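Ureidoglycolate hydrolase (Arabidopsis thaliana, PDB 4PXE) hydrolyses (S)-ureidoglycolate to glyoxylate, ammonium and carbon dioxide in the purine breakdown pathway, as a manganese-dependent homodimeric amidohydrolase of the peptidase M20 family. Local coordinates at residues L63-R66 and N72-G75; K55-L60 and G107-I112; L258-L263 and S298-E303; V236-N241 and N326-K331. All coordinates share one frame; numbering follows the deposited sequence.

The four contacts fall into two pairs on opposite sides of the chain's centre, with the centres of contacts 1 and 3 about 43 Å apart. Contact 1, a hairpin, directly follows the first helix of contact 2, and the two touch: Leu63 N lies 3.1 Å from Met58 O, probably hydrogen-bonded. This pair belongs to the metal-binding body; the Leu109 side chain is about 13 Å from a bound manganese ion. Contacts 3 and 4, centres about 8 Å apart, lie away from the annotated sites in the region involved in dimerization. Their strands are sheet neighbours, with Ser298 O and Gly240 N 2.8 Å apart, and their helices also meet.

Contact 1 of 4, residues L63-R66 and N72-G75; sequences LTVR and NIFG
The carbonyl oxygen of Phe74 is met by two groups of the opposing strand: Arg66 N donates a hydrogen bond of 2.9 Å to Phe74 O, nearly straight and in the carbonyl plane, and Val65 CA adds a weaker C-H...O contact to the same Phe74 O at 3.2 Å. These contacts belong to a beta hairpin made of strands 64-67 and 73-77. Its pairing is antiparallel, with short strand axes at 169°. The return bond from Phe74 N to Arg66 O, at 2.8 Å, makes Arg66 and Phe74 a hydrogen-bonded pair; Val65 and Gly75 form the adjoining non-hydrogen-bonded pair.

On the face carrying Arg66 and Phe74, the guanidinium lies flat over the phenyl ring, the planes only 12° apart. CZ of Arg66 sits 4.0 Å from the centroid of the Phe74 ring, over its face, so the stack is also a cation-pi interaction. A bend at chi3 (-101°) folds the arginine chain back over its neighbour. A leucine at Phe74 would probably deprive the guanidinium of its flat pi surface and set it free to turn. Glu130, on strand 129-133, adds a long, weak ion pair to Arg66 NH1.

The face of Val65 is apolar and is covered by Met58 of helix 45-60. Leu63 lies alongside the glycine backbone here, its CB 3.8 Å from Gly75 C. Within the stack, the closest atoms are Arg66 NH1 and Phe74 CG, 3.5 Å apart, with NH1 displaced toward the ring's rim.

Contact 2 of 4, residues K55-L60 and G107-I112; sequences KNLMAL and GVLGAI
Segments 55-60 and 107-112 are helical and run nearly parallel, their short axes 10.5 Å apart at the closest and inclined by 15°. The closest alpha carbons, Met58 CA and Ile112 CA, are 6.5 Å apart. The gap is bridged by four side chains. Leu57 and Leu109 meet methyl to methyl, Leu57 CD1 lying 3.6 Å from Leu109 CD2. Beside them, Ile112 sends its CD1 to Met58 CG at 3.8 Å and to Leu57 CB at 4.0 Å. Its chi2 of 172° stretches the branch and carries that terminal methyl across to both neighbours. Met58 and Ile112 cross at about a right angle.

Both helices, 45-60 and 105-120, lie against strand 129-133 of the metal-binding part of this M20 enzyme: Met58 and Ile112 each touch Ile131. Helix 17-28 adjoins the leucine pair, with Gln23 against both Leu57 and Leu109. The contact therefore joins two helices to one another above a shared strand, in the body that holds the manganese ions.

No hydrogen bond crosses between the segments, so their association here rests on the fit and burial of hydrocarbon surfaces, without a directional polar link.

Contact 3 of 4, residues L258-L263 and S298-E303; sequences LAAAEL and SKSHLE
Ala260 presses its methyl between Ser300 and Leu302, and this is the tight part of the contact. Ala260 CB is 3.5 Å from Ser300 OG and 3.9 Å from Leu302 CD1, while Leu302 CD2 reaches the backbone at 3.5 Å from Ala260 O. The serine oxygen is held by a hydrogen bond to Ala256 O one turn earlier in the helix, so this buried hydroxyl is satisfied although it faces a methyl. Packing is looser toward Leu263, whose CB stands 4.2 Å from Leu302 CD2. Leu302 serves both sides through its two methyls; an alanine here would probably open a gap between the strand and the helix backbone and take from Leu263 its contact with this strand.

The strand's other face is polar and partly exposed. His301 NE2 donates to Glu303 OE2 at 2.7 Å and 177°, in the ring plane and onto the anti lone pair. Its ND1 bonds to Glu237 OE2, so two carboxylates flank the ring and would probably favour its protonated form.

The short axes of helix and strand run 8.4 Å apart at 22°. Across the helix, Ala261 meets Ala261 of the second subunit. Such a helix, lying with one side on a sheet and the other against the same helix of the second subunit, is characteristic of the dimerization domain of M20 enzymes.

Contact 4 of 4, residues V236-N241 and N326-K331; sequences VEFEGN and NTIAKK
Helix 311-332 packs on strand 222-239 in the region involved in dimerization, and Phe238 is the strand residue that reaches it. The closest alpha carbons, Phe238 CA and Ala329 CA, are 7.3 Å apart, and the phenyl ring spans the interval. Its CE1 comes to 4.1 Å from Ala329 CB, and this methyl sits at the ring's edge, near the ring plane. Ile328 approaches next to it, its CG2 4.3 Å from Phe238 CZ, on an oblique line. The helix thus meets the far end of the ring with two neighbouring aliphatic groups.

With CG anti to the carbonyl carbon (chi1 -66°), the ring of Phe238 extends from the strand toward the helix, whereas the side chains of Glu237 and Glu239 lie on the other face of the sheet. This division matches the layered build of the M20 dimerization domain, in which two helices cover one face of an antiparallel sheet. Helix 256-272 is the second of them: its Ala259 touches both Phe238 and Ile328. Val334, in the turn after helix 311-332, packs on Phe238 and on Ala329.

No hydrogen bond joins the two segments, which bury 105 Å² between them. The strand is held through its backbone instead, Phe238 pairing with Ser300 of strand 295-308. Farther along, Asn241 O accepts a hydrogen bond from Lys403 NZ of the second subunit.

Contact 1 of 4, residues L63-R66 and N72-G75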
loop_
_atom_site.group_PDB
_atom_site.type_symbol
_atom_site.label_atom_id
_atom_site.label_comp_id
_atom_site.label_asym_id
_atom_site.label_seq_id
_atom_site.Cartn_x
_atom_site.Cartn_y
_atom_site.Cartn_z
ATOM N N LEU A 63 -34.236 -18.909 18.693
ATOM C CA LEU A 63 -34.125 -17.552 19.218
ATOM C C LEU A 63 -34.934 -16.556 18.390
ATOM O O LEU A 63 -35.044 -16.695 17.176
ATOM C CB LEU A 63 -32.654 -17.113 19.251
ATOM C CG LEU A 63 -31.710 -18.014 20.043
ATOM C CD1 LEU A 63 -30.266 -17.577 19.841
ATOM C CD2 LEU A 63 -32.070 -17.958 21.511
ATOM N N THR A 64 -35.495 -15.556 19.062
ATOM C CA THR A 64 -36.087 -14.418 18.368
ATOM C C THR A 64 -34.968 -13.544 17.807
ATOM O O THR A 64 -34.167 -12.994 18.568
ATOM C CB THR A 64 -36.940 -13.578 19.323
ATOM O OG1 THR A 64 -37.948 -14.405 19.920
ATOM C CG2 THR A 64 -37.609 -12.436 18.570
ATOM N N VAL A 65 -34.929 -13.404 16.487
ATOM C CA VAL A 65 -33.820 -12.719 15.817
ATOM C C VAL A 65 -34.220 -11.329 15.321
ATOM O O VAL A 65 -35.213 -11.177 14.603
ATOM C CB VAL A 65 -33.275 -13.545 14.631
ATOM C CG1 VAL A 65 -32.051 -12.855 14.003
ATOM C CG2 VAL A 65 -32.922 -14.970 15.087
ATOM N N ARG A 66 -33.438 -10.320 15.689
ATOM C CA ARG A 66 -33.674 -8.968 15.195
ATOM C C ARG A 66 -32.358 -8.270 14.914
ATOM O O ARG A 66 -31.310 -8.697 15.395
ATOM C CB ARG A 66 -34.476 -8.155 16.203
ATOM C CG ARG A 66 -33.865 -8.102 17.579
ATOM C CD ARG A 66 -34.653 -7.190 18.505
ATOM N NE ARG A 66 -33.989 -5.899 18.622
ATOM C CZ ARG A 66 -33.181 -5.567 19.622
ATOM N NH1 ARG A 66 -32.961 -6.423 20.617
ATOM N NH2 ARG A 66 -32.611 -4.375 19.631
ATOM N N ASN A 72 -26.125 -4.682 14.102
ATOM C CA ASN A 72 -25.996 -5.520 15.292
ATOM C C ASN A 72 -27.148 -6.508 15.261
ATOM O O ASN A 72 -28.292 -6.136 14.969
ATOM C CB ASN A 72 -26.037 -4.709 16.592
ATOM C CG ASN A 72 -24.884 -3.730 16.730
ATOM O OD1 ASN A 72 -23.709 -4.077 16.569
ATOM N ND2 ASN A 72 -25.215 -2.494 17.063
ATOM N N ILE A 73 -26.849 -7.769 15.550
ATOM C CA ILE A 73 -27.829 -8.844 15.449
ATOM C C ILE A 73 -28.096 -9.416 16.833
ATOM O O ILE A 73 -27.163 -9.652 17.597
ATOM C CB ILE A 73 -27.330 -9.930 14.474
ATOM C CG1 ILE A 73 -27.239 -9.340 13.060
ATOM C CG2 ILE A 73 -28.247 -11.136 14.473
ATOM C CD1 ILE A 73 -26.476 -10.179 12.054
ATOM N N PHE A 74 -29.372 -9.623 17.164
ATOM C CA PHE A 74 -29.771 -10.034 18.497
ATOM C C PHE A 74 -30.597 -11.309 18.397
ATOM O O PHE A 74 -31.461 -11.414 17.530
ATOM C CB PHE A 74 -30.616 -8.936 19.164
ATOM C CG PHE A 74 -29.905 -7.613 19.305
ATOM C CD1 PHE A 74 -29.858 -6.718 18.244
ATOM C CD2 PHE A 74 -29.295 -7.260 20.500
ATOM C CE1 PHE A 74 -29.206 -5.496 18.369
ATOM C CE2 PHE A 74 -28.640 -6.036 20.635
ATOM C CZ PHE A 74 -28.598 -5.157 19.566
ATOM N N GLY A 75 -30.322 -12.274 19.269
ATOM C CA GLY A 75 -31.073 -13.521 19.309
ATOM C C GLY A 75 -31.515 -13.823 20.724
ATOM O O GLY A 75 -30.694 -14.162 21.580
#

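Contact 2 of 4, residues K55-L60 and G107-I112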
loop_
_atom_site.group_PDB
_atom_site.type_symbol
_atom_site.label_atom_id
_atom_site.label_comp_id
_atom_site.label_asym_id
_atom_site.label_seq_id
_atom_site.Cartn_x
_atom_site.Cartn_y
_atom_site.Cartn_z
ATOM N N LYS A 55 -27.228 -16.001 11.628
ATOM C CA LYS A 55 -28.668 -15.823 11.805
ATOM C C LYS A 55 -29.425 -17.146 11.632
ATOM O O LYS A 55 -30.388 -17.409 12.355
ATOM C CB LYS A 55 -29.203 -14.734 10.867
ATOM C CG LYS A 55 -28.914 -13.322 11.384
ATOM C CD LYS A 55 -29.477 -12.223 10.484
ATOM C CE LYS A 55 -28.641 -12.035 9.228
ATOM N NZ LYS A 55 -29.234 -10.990 8.315
ATOM N N ASN A 56 -28.974 -17.978 10.693
ATOM C CA ASN A 56 -29.556 -19.304 10.498
ATOM C C ASN A 56 -29.398 -20.170 11.746
ATOM O O ASN A 56 -30.354 -20.805 12.206
ATOM C CB ASN A 56 -28.955 -19.980 9.262
ATOM C CG ASN A 56 -29.530 -21.355 9.009
ATOM O OD1 ASN A 56 -28.838 -22.361 9.142
ATOM N ND2 ASN A 56 -30.807 -21.405 8.640
ATOM N N LEU A 57 -28.199 -20.167 12.323
ATOM C CA LEU A 57 -27.978 -20.903 13.566
ATOM C C LEU A 57 -28.821 -20.379 14.730
ATOM O O LEU A 57 -29.326 -21.157 15.535
ATOM C CB LEU A 57 -26.494 -20.889 13.945
ATOM C CG LEU A 57 -25.547 -21.649 13.020
ATOM C CD1 LEU A 57 -24.139 -21.608 13.578
ATOM C CD2 LEU A 57 -26.016 -23.085 12.856
ATOM N N MET A 58 -28.976 -19.061 14.824
ATOM C CA MET A 58 -29.799 -18.478 15.874
ATOM C C MET A 58 -31.251 -18.930 15.740
ATOM O O MET A 58 -31.895 -19.280 16.726
ATOM C CB MET A 58 -29.737 -16.952 15.834
ATOM C CG MET A 58 -28.425 -16.354 16.314
ATOM S SD MET A 58 -28.573 -14.555 16.317
ATOM C CE MET A 58 -27.008 -14.072 17.081
ATOM N N ALA A 59 -31.746 -18.933 14.507
ATOM C CA ALA A 59 -33.120 -19.360 14.251
ATOM C C ALA A 59 -33.285 -20.841 14.567
ATOM O O ALA A 59 -34.297 -21.247 15.150
ATOM C CB ALA A 59 -33.504 -19.066 12.812
ATOM N N LEU A 60 -32.291 -21.651 14.198
ATOM C CA LEU A 60 -32.343 -23.086 14.484
ATOM C C LEU A 60 -32.364 -23.354 15.984
ATOM O O LEU A 60 -32.932 -24.343 16.428
ATOM C CB LEU A 60 -31.171 -23.819 13.836
ATOM C CG LEU A 60 -31.213 -23.967 12.315
ATOM C CD1 LEU A 60 -29.872 -24.470 11.780
ATOM C CD2 LEU A 60 -32.351 -24.890 11.887
ATOM N N GLY A 107 -16.899 -16.582 20.669
ATOM C CA GLY A 107 -17.928 -16.002 21.518
ATOM C C GLY A 107 -19.282 -15.816 20.857
ATOM O O GLY A 107 -20.270 -15.535 21.546
ATOM N N VAL A 108 -19.348 -15.974 19.538
ATOM C CA VAL A 108 -20.627 -15.920 18.828
ATOM C C VAL A 108 -21.188 -17.337 18.638
ATOM O O VAL A 108 -22.286 -17.663 19.125
ATOM C CB VAL A 108 -20.507 -15.203 17.464
ATOM C CG1 VAL A 108 -21.840 -15.260 16.713
ATOM C CG2 VAL A 108 -20.070 -13.754 17.647
ATOM N N LEU A 109 -20.436 -18.194 17.952
ATOM C CA LEU A 109 -20.844 -19.592 17.803
ATOM C C LEU A 109 -20.921 -20.306 19.145
ATOM O O LEU A 109 -21.812 -21.134 19.371
ATOM C CB LEU A 109 -19.913 -20.346 16.851
ATOM C CG LEU A 109 -19.882 -19.818 15.413
ATOM C CD1 LEU A 109 -18.950 -20.635 14.543
ATOM C CD2 LEU A 109 -21.265 -19.804 14.811
ATOM N N GLY A 110 -20.016 -19.958 20.052
ATOM C CA GLY A 110 -20.015 -20.550 21.375
ATOM C C GLY A 110 -21.205 -20.102 22.205
ATOM O O GLY A 110 -21.713 -20.861 23.029
ATOM N N ALA A 111 -21.684 -18.880 21.985
ATOM C CA ALA A 111 -22.865 -18.398 22.700
ATOM C C ALA A 111 -24.103 -19.133 22.209
ATOM O O ALA A 111 -24.979 -19.495 23.002
ATOM C CB ALA A 111 -23.035 -16.898 22.532
ATOM N N ILE A 112 -24.183 -19.353 20.906
ATOM C CA ILE A 112 -25.300 -20.117 20.343
ATOM C C ILE A 112 -25.255 -21.549 20.881
ATOM O O ILE A 112 -26.282 -22.096 21.294
ATOM C CB ILE A 112 -25.306 -20.079 18.800
ATOM C CG1 ILE A 112 -25.468 -18.634 18.316
ATOM C CG2 ILE A 112 -26.436 -20.955 18.252
ATOM C CD1 ILE A 112 -25.305 -18.450 16.816
#

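Contact 3 of 4, residues L258-L263 and S298-E303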
loop_
_atom_site.group_PDB
_atom_site.type_symbol
_atom_site.label_atom_id
_atom_site.label_comp_id
_atom_site.label_asym_id
_atom_site.label_seq_id
_atom_site.Cartn_x
_atom_site.Cartn_y
_atom_site.Cartn_z
ATOM N N LEU A 258 10.807 9.069 4.912
ATOM C CA LEU A 258 11.799 9.067 5.978
ATOM C C LEU A 258 11.232 9.680 7.256
ATOM O O LEU A 258 11.545 9.200 8.350
ATOM C CB LEU A 258 13.086 9.743 5.527
ATOM C CG LEU A 258 13.809 8.972 4.427
ATOM C CD1 LEU A 258 15.096 9.673 4.049
ATOM C CD2 LEU A 258 14.085 7.519 4.855
ATOM N N ALA A 259 10.365 10.686 7.131
ATOM C CA ALA A 259 9.654 11.200 8.300
ATOM C C ALA A 259 8.830 10.096 8.948
ATOM O O ALA A 259 8.812 9.961 10.174
ATOM C CB ALA A 259 8.762 12.377 7.927
ATOM N N ALA A 260 8.158 9.294 8.129
ATOM C CA ALA A 260 7.327 8.209 8.636
ATOM C C ALA A 260 8.178 7.150 9.317
ATOM O O ALA A 260 7.809 6.640 10.384
ATOM C CB ALA A 260 6.514 7.599 7.508
ATOM N N ALA A 261 9.318 6.823 8.715
ATOM C CA ALA A 261 10.230 5.836 9.298
ATOM C C ALA A 261 10.711 6.292 10.673
ATOM O O ALA A 261 10.739 5.506 11.637
ATOM C CB ALA A 261 11.411 5.596 8.371
ATOM N N GLU A 262 11.062 7.568 10.770
ATOM C CA GLU A 262 11.515 8.130 12.035
ATOM C C GLU A 262 10.411 8.125 13.074
ATOM O O GLU A 262 10.673 7.854 14.256
ATOM C CB GLU A 262 12.078 9.542 11.832
ATOM C CG GLU A 262 13.380 9.503 11.071
ATOM C CD GLU A 262 13.903 10.864 10.650
ATOM O OE1 GLU A 262 13.089 11.761 10.348
ATOM O OE2 GLU A 262 15.140 11.016 10.603
ATOM N N LEU A 263 9.178 8.408 12.658
ATOM C CA LEU A 263 8.073 8.405 13.616
ATOM C C LEU A 263 7.795 6.997 14.119
ATOM O O LEU A 263 7.547 6.813 15.309
ATOM C CB LEU A 263 6.802 9.053 13.054
ATOM C CG LEU A 263 5.664 9.236 14.071
ATOM C CD1 LEU A 263 6.098 10.065 15.299
ATOM C CD2 LEU A 263 4.434 9.837 13.424
ATOM N N SER A 298 5.819 11.910 -1.534
ATOM C CA SER A 298 5.326 13.250 -1.206
ATOM C C SER A 298 4.284 13.209 -0.095
ATOM O O SER A 298 3.940 14.237 0.472
ATOM C CB SER A 298 4.738 13.955 -2.438
ATOM O OG SER A 298 3.722 13.183 -3.048
ATOM N N LYS A 299 3.765 12.023 0.197
ATOM C CA LYS A 299 2.848 11.847 1.312
ATOM C C LYS A 299 3.126 10.514 1.976
ATOM O O LYS A 299 3.390 9.521 1.305
ATOM C CB LYS A 299 1.396 11.892 0.847
ATOM C CG LYS A 299 0.917 13.235 0.346
ATOM C CD LYS A 299 -0.601 13.318 0.393
ATOM C CE LYS A 299 -1.251 12.121 -0.287
ATOM N NZ LYS A 299 -2.742 12.214 -0.245
ATOM N N SER A 300 3.090 10.496 3.302
ATOM C CA SER A 300 3.124 9.237 4.025
ATOM C C SER A 300 1.988 9.225 5.030
ATOM O O SER A 300 1.562 10.270 5.515
ATOM C CB SER A 300 4.470 9.031 4.712
ATOM O OG SER A 300 4.730 10.052 5.664
ATOM N N HIS A 301 1.501 8.028 5.329
ATOM C CA HIS A 301 0.311 7.832 6.140
ATOM C C HIS A 301 0.619 6.703 7.107
ATOM O O HIS A 301 0.922 5.586 6.674
ATOM C CB HIS A 301 -0.858 7.448 5.215
ATOM C CG HIS A 301 -2.108 7.035 5.932
ATOM N ND1 HIS A 301 -3.145 7.907 6.193
ATOM C CD2 HIS A 301 -2.499 5.832 6.415
ATOM C CE1 HIS A 301 -4.111 7.262 6.825
ATOM N NE2 HIS A 301 -3.745 6.001 6.970
ATOM N N LEU A 302 0.564 7.000 8.405
ATOM C CA LEU A 302 0.788 5.993 9.447
ATOM C C LEU A 302 -0.459 5.830 10.278
ATOM O O LEU A 302 -1.161 6.803 10.556
ATOM C CB LEU A 302 1.885 6.415 10.421
ATOM C CG LEU A 302 3.269 6.754 9.909
ATOM C CD1 LEU A 302 3.297 8.230 9.546
ATOM C CD2 LEU A 302 4.330 6.412 10.952
ATOM N N GLU A 303 -0.723 4.601 10.704
ATOM C CA GLU A 303 -1.753 4.366 11.704
ATOM C C GLU A 303 -1.101 3.626 12.857
ATOM O O GLU A 303 -0.445 2.593 12.667
ATOM C CB GLU A 303 -2.945 3.610 11.113
ATOM C CG GLU A 303 -3.492 4.327 9.899
ATOM C CD GLU A 303 -4.811 3.782 9.401
ATOM O OE1 GLU A 303 -5.533 3.113 10.172
ATOM O OE2 GLU A 303 -5.132 4.036 8.223
#

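Contact 4 of 4, residues V236-N241 and N326-K331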
loop_
_atom_site.group_PDB
_atom_site.type_symbol
_atom_site.label_atom_id
_atom_site.label_comp_id
_atom_site.label_asym_id
_atom_site.label_seq_id
_atom_site.Cartn_x
_atom_site.Cartn_y
_atom_site.Cartn_z
ATOM N N VAL A 236 -1.590 9.604 11.322
ATOM C CA VAL A 236 -0.615 10.655 11.087
ATOM C C VAL A 236 -0.264 10.713 9.613
ATOM O O VAL A 236 -0.060 9.678 8.968
ATOM C CB VAL A 236 0.667 10.415 11.909
ATOM C CG1 VAL A 236 1.662 11.547 11.717
ATOM C CG2 VAL A 236 0.323 10.257 13.394
ATOM N N GLU A 237 -0.213 11.923 9.069
ATOM C CA GLU A 237 0.269 12.111 7.707
ATOM C C GLU A 237 1.322 13.200 7.628
ATOM O O GLU A 237 1.220 14.236 8.294
ATOM C CB GLU A 237 -0.882 12.408 6.740
ATOM C CG GLU A 237 -1.896 11.277 6.661
ATOM C CD GLU A 237 -2.840 11.392 5.480
ATOM O OE1 GLU A 237 -2.971 12.501 4.910
ATOM O OE2 GLU A 237 -3.454 10.362 5.122
ATOM N N PHE A 238 2.343 12.943 6.817
ATOM C CA PHE A 238 3.365 13.932 6.495
ATOM C C PHE A 238 3.276 14.261 5.008
ATOM O O PHE A 238 2.991 13.377 4.199
ATOM C CB PHE A 238 4.761 13.383 6.772
ATOM C CG PHE A 238 5.056 13.119 8.224
ATOM C CD1 PHE A 238 5.364 14.163 9.089
ATOM C CD2 PHE A 238 5.081 11.819 8.705
ATOM C CE1 PHE A 238 5.674 13.910 10.410
ATOM C CE2 PHE A 238 5.394 11.562 10.031
ATOM C CZ PHE A 238 5.688 12.607 10.880
ATOM N N GLU A 239 3.514 15.525 4.652
ATOM C CA GLU A 239 3.551 15.923 3.240
ATOM C C GLU A 239 4.852 16.626 2.879
ATOM O O GLU A 239 5.325 17.492 3.622
ATOM C CB GLU A 239 2.361 16.835 2.899
ATOM C CG GLU A 239 1.021 16.112 2.821
ATOM C CD GLU A 239 -0.159 17.051 2.624
ATOM O OE1 GLU A 239 0.020 18.274 2.780
ATOM O OE2 GLU A 239 -1.271 16.558 2.330
ATOM N N GLY A 240 5.429 16.244 1.739
ATOM C CA GLY A 240 6.617 16.886 1.202
ATOM C C GLY A 240 6.427 17.184 -0.274
ATOM O O GLY A 240 5.333 17.030 -0.806
ATOM N N ASN A 241 7.490 17.627 -0.934
ATOM C CA ASN A 241 7.374 18.070 -2.327
ATOM C C ASN A 241 7.419 16.943 -3.352
ATOM O O ASN A 241 6.955 17.105 -4.479
ATOM C CB ASN A 241 8.460 19.088 -2.645
ATOM C CG ASN A 241 8.309 20.360 -1.851
ATOM O OD1 ASN A 241 7.208 20.889 -1.708
ATOM N ND2 ASN A 241 9.419 20.860 -1.325
ATOM N N ASN A 326 5.953 16.369 15.595
ATOM C CA ASN A 326 6.273 17.766 15.320
ATOM C C ASN A 326 7.766 18.024 15.159
ATOM O O ASN A 326 8.183 18.760 14.260
ATOM C CB ASN A 326 5.660 18.671 16.395
ATOM C CG ASN A 326 4.184 18.925 16.153
ATOM O OD1 ASN A 326 3.813 19.715 15.284
ATOM N ND2 ASN A 326 3.332 18.259 16.919
ATOM N N THR A 327 8.583 17.399 15.996
ATOM C CA THR A 327 10.027 17.534 15.904
ATOM C C THR A 327 10.544 16.976 14.574
ATOM O O THR A 327 11.355 17.602 13.899
ATOM C CB THR A 327 10.724 16.820 17.076
ATOM O OG1 THR A 327 10.338 17.455 18.301
ATOM C CG2 THR A 327 12.232 16.892 16.935
ATOM N N ILE A 328 10.056 15.795 14.211
ATOM C CA ILE A 328 10.429 15.167 12.947
ATOM C C ILE A 328 9.983 16.009 11.753
ATOM O O ILE A 328 10.752 16.191 10.807
ATOM C CB ILE A 328 9.831 13.743 12.865
ATOM C CG1 ILE A 328 10.544 12.839 13.866
ATOM C CG2 ILE A 328 9.950 13.173 11.446
ATOM C CD1 ILE A 328 9.789 11.553 14.180
ATOM N N ALA A 329 8.759 16.530 11.793
ATOM C CA ALA A 329 8.269 17.365 10.692
ATOM C C ALA A 329 9.167 18.584 10.483
ATOM O O ALA A 329 9.536 18.911 9.352
ATOM C CB ALA A 329 6.830 17.785 10.921
ATOM N N LYS A 330 9.547 19.242 11.575
ATOM C CA LYS A 330 10.423 20.408 11.485
ATOM C C LYS A 330 11.807 20.050 10.945
ATOM O O LYS A 330 12.347 20.760 10.093
ATOM C CB LYS A 330 10.541 21.097 12.849
ATOM C CG LYS A 330 9.266 21.796 13.308
ATOM C CD LYS A 330 9.528 22.639 14.559
ATOM C CE LYS A 330 8.293 23.415 15.002
ATOM N NZ LYS A 330 7.265 22.547 15.647
ATOM N N LYS A 331 12.385 18.955 11.431
ATOM C CA LYS A 331 13.719 18.547 11.012
ATOM C C LYS A 331 13.749 18.105 9.547
ATOM O O LYS A 331 14.680 18.428 8.804
ATOM C CB LYS A 331 14.261 17.439 11.923
ATOM C CG LYS A 331 15.624 16.932 11.486
ATOM C CD LYS A 331 16.355 16.208 12.597
ATOM C CE LYS A 331 17.797 15.937 12.194
ATOM N NZ LYS A 331 18.442 17.164 11.633
#